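PDB 6GKV: coclaurine N-methyltransferase from Coptis japonica, which catalyses transfer of a methyl group from S-adenosyl-L-methionine to the ring nitrogen of coclaurine and related tetrahydroisoquinolines in alkaloid biosynthesis. Local coordinates for residues S126-G131 / D192-I197. Residues are numbered along the deposited sequence; the frame is centred on the assembly and turned at random.
Sequences SVLDLG and DRILVI. With SAH (S-adenosyl-L-homocysteine), chain C.
With chi1 at 53°, Ser126 tucks OG between its own backbone N and carbonyl carbon, while Asp192 swings its carboxylate back beside its backbone N (chi1 -61°); the two residues thereby grip each other both ways. Ser126 OG accepts the amide of Asp192 (N to OG 2.8 Å), and Ser126 N donates to Asp192 OD2 at 3.2 Å (N to O), meeting it from above the carboxylate plane. Replacing Asp192 with alanine removes the carboxylate and is likely to leave the Ser126 N-H without this acceptor.

From here the backbones run nearly parallel, their axes 4.7 Å apart at closest approach. Arg193 N donates to Ser126 O and Leu128 N to Arg193 O; the straightest bond, Leu195 N to Leu128 O, measures 2.7 Å with 177° at the hydrogen, and Leu130 N then binds Leu195 O.

On one face Leu195 CD1 meets Val127 CG1 at 3.5 Å, next to Leu137 of helix 136-143. Asp129 lies on this face too, its OD2 bonded to Thr138 of the same helix. On the other, Leu128 and Ile194 lie side by side, and the Leu130 side chain crosses that of Ile194, CD1 to CG2 3.7 Å, and also nears Val196 CG2.

At the C-terminal ends Ile197 O accepts the amino group of S-adenosyl-L-homocysteine, 3.0 Å from its N; Gly131 O approaches the same N unusually closely, at 2.5 Å. Gly131, with positive phi, lies close against the ligand's O4', where there is little room for a CB. Strands 126-130 and 191-197 are central neighbours in the order 3-2-1-4-5-7-6, with the cofactor product bound at their carboxyl ends: the Rossmann-like fold of class I S-adenosylmethionine-dependent methyltransferases.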
loop_
_atom_site.group_PDB
_atom_site.type_symbol
_atom_site.label_atom_id
_atom_site.label_comp_id
_atom_site.label_asym_id
_atom_site.label_seq_id
_atom_site.Cartn_x
_atom_site.Cartn_y
_atom_site.Cartn_z
ATOM N N SER A 126 25.457 -16.306 -2.596
ATOM C CA SER A 126 25.415 -16.247 -4.054
ATOM C C SER A 126 24.509 -15.099 -4.486
ATOM O O SER A 126 23.315 -15.112 -4.187
ATOM C CB SER A 126 24.893 -17.563 -4.617
ATOM O OG SER A 126 23.653 -17.870 -3.988
ATOM N N VAL A 127 25.056 -14.113 -5.191
ATOM C CA VAL A 127 24.297 -12.884 -5.445
ATOM C C VAL A 127 24.039 -12.640 -6.928
ATOM O O VAL A 127 24.958 -12.663 -7.737
ATOM C CB VAL A 127 25.027 -11.670 -4.868
ATOM C CG1 VAL A 127 24.183 -10.384 -5.032
ATOM C CG2 VAL A 127 25.360 -11.909 -3.423
ATOM N N LEU A 128 22.776 -12.401 -7.268
ATOM C CA LEU A 128 22.358 -12.098 -8.637
ATOM C C LEU A 128 21.936 -10.644 -8.781
ATOM O O LEU A 128 21.058 -10.157 -8.062
ATOM C CB LEU A 128 21.210 -13.006 -9.045
ATOM C CG LEU A 128 20.597 -12.823 -10.426
ATOM C CD1 LEU A 128 21.652 -13.022 -11.490
ATOM C CD2 LEU A 128 19.454 -13.819 -10.613
ATOM N N ASP A 129 22.565 -9.953 -9.723
ATOM C CA ASP A 129 22.304 -8.540 -9.947
ATOM C C ASP A 129 21.576 -8.355 -11.276
ATOM O O ASP A 129 22.205 -8.303 -12.334
ATOM C CB ASP A 129 23.620 -7.763 -9.915
ATOM C CG ASP A 129 23.423 -6.271 -10.036
ATOM O OD1 ASP A 129 22.296 -5.791 -9.804
ATOM O OD2 ASP A 129 24.410 -5.571 -10.335
ATOM N N LEU A 130 20.245 -8.268 -11.212
ATOM C CA LEU A 130 19.418 -8.180 -12.413
ATOM C C LEU A 130 19.355 -6.760 -12.944
ATOM O O LEU A 130 18.841 -5.858 -12.275
ATOM C CB LEU A 130 18.001 -8.694 -12.147
ATOM C CG LEU A 130 17.879 -10.208 -11.974
ATOM C CD1 LEU A 130 16.449 -10.627 -11.688
ATOM C CD2 LEU A 130 18.390 -10.896 -13.218
ATOM N N GLY A 131 19.878 -6.573 -14.156
ATOM C CA GLY A 131 19.917 -5.266 -14.771
ATOM C C GLY A 131 21.020 -4.437 -14.144
ATOM O O GLY A 131 20.784 -3.346 -13.619
ATOM N N ASP A 192 21.033 -16.922 -3.457
ATOM C CA ASP A 192 20.612 -16.546 -2.095
ATOM C C ASP A 192 20.055 -15.137 -2.048
ATOM O O ASP A 192 19.239 -14.796 -1.190
ATOM C CB ASP A 192 21.771 -16.622 -1.098
ATOM C CG ASP A 192 22.353 -18.010 -0.970
ATOM O OD1 ASP A 192 21.590 -19.005 -1.063
ATOM O OD2 ASP A 192 23.586 -18.095 -0.776
ATOM N N ARG A 193 20.541 -14.294 -2.945
ATOM C CA ARG A 193 20.080 -12.925 -2.955
ATOM C C ARG A 193 20.055 -12.386 -4.363
ATOM O O ARG A 193 21.033 -12.466 -5.107
ATOM C CB ARG A 193 20.933 -12.069 -2.025
ATOM C CG ARG A 193 20.274 -11.923 -0.641
ATOM C CD ARG A 193 21.272 -11.981 0.482
ATOM N NE ARG A 193 20.649 -11.947 1.806
ATOM C CZ ARG A 193 20.136 -13.002 2.433
ATOM N NH1 ARG A 193 20.140 -14.197 1.859
ATOM N NH2 ARG A 193 19.621 -12.855 3.638
ATOM N N ILE A 194 18.876 -11.893 -4.725
ATOM C CA ILE A 194 18.653 -11.280 -6.008
ATOM C C ILE A 194 18.409 -9.810 -5.793
ATOM O O ILE A 194 17.513 -9.416 -5.053
ATOM C CB ILE A 194 17.473 -11.898 -6.737
ATOM C CG1 ILE A 194 17.704 -13.400 -6.887
ATOM C CG2 ILE A 194 17.281 -11.214 -8.109
ATOM C CD1 ILE A 194 16.496 -14.135 -7.401
ATOM N N LEU A 195 19.226 -9.005 -6.446
ATOM C CA LEU A 195 19.152 -7.569 -6.317
ATOM C C LEU A 195 18.656 -6.977 -7.617
ATOM O O LEU A 195 19.190 -7.275 -8.675
ATOM C CB LEU A 195 20.520 -7.008 -5.962
ATOM C CG LEU A 195 21.122 -7.647 -4.713
ATOM C CD1 LEU A 195 22.577 -7.264 -4.596
ATOM C CD2 LEU A 195 20.360 -7.170 -3.505
ATOM N N VAL A 196 17.627 -6.147 -7.533
ATOM C CA VAL A 196 17.053 -5.513 -8.706
ATOM C C VAL A 196 16.971 -4.002 -8.519
ATOM O O VAL A 196 16.048 -3.507 -7.868
ATOM C CB VAL A 196 15.643 -6.054 -9.013
ATOM C CG1 VAL A 196 15.144 -5.488 -10.354
ATOM C CG2 VAL A 196 15.653 -7.576 -9.076
ATOM N N ILE A 197 17.917 -3.267 -9.098
ATOM C CA ILE A 197 17.961 -1.822 -8.916
ATOM C C ILE A 197 17.453 -1.056 -10.141
ATOM O O ILE A 197 18.171 -0.866 -11.114
ATOM C CB ILE A 197 19.384 -1.340 -8.573
ATOM C CG1 ILE A 197 19.957 -2.210 -7.465
ATOM C CG2 ILE A 197 19.382 0.159 -8.152
ATOM C CD1 ILE A 197 19.084 -2.275 -6.225
HETATM N N SAH C . 21.014 -1.315 -12.112
HETATM C CA SAH C . 21.987 -0.412 -12.710
HETATM C CB SAH C . 21.379 0.343 -13.884
HETATM C CG SAH C . 19.895 0.679 -13.765
HETATM S SD SAH C . 19.255 1.362 -15.319
HETATM C C SAH C . 22.529 0.584 -11.697
HETATM O O SAH C . 21.913 0.734 -10.641
HETATM O OXT SAH C . 23.560 1.244 -11.914
HETATM C "C5'" SAH C . 18.390 -0.167 -15.774
HETATM C "C4'" SAH C . 19.313 -1.349 -16.095
HETATM O "O4'" SAH C . 18.549 -2.481 -16.485
HETATM C "C3'" SAH C . 20.269 -1.057 -17.243
HETATM O "O3'" SAH C . 21.500 -1.680 -16.976
HETATM C "C2'" SAH C . 19.673 -1.748 -18.444
HETATM O "O2'" SAH C . 20.716 -2.176 -19.285
HETATM C "C1'" SAH C . 18.921 -2.906 -17.790
HETATM N N9 SAH C . 17.743 -3.355 -18.567
HETATM C C8 SAH C . 16.696 -2.601 -19.052
HETATM N N7 SAH C . 15.839 -3.426 -19.706
HETATM C C5 SAH C . 16.325 -4.697 -19.648
HETATM C C6 SAH C . 15.868 -5.922 -20.150
HETATM N N6 SAH C . 14.731 -6.003 -20.846
HETATM N N1 SAH C . 16.612 -7.065 -19.921
HETATM C C2 SAH C . 17.797 -6.994 -19.211
HETATM N N3 SAH C . 18.242 -5.784 -18.718
HETATM C C4 SAH C . 17.519 -4.658 -18.937
#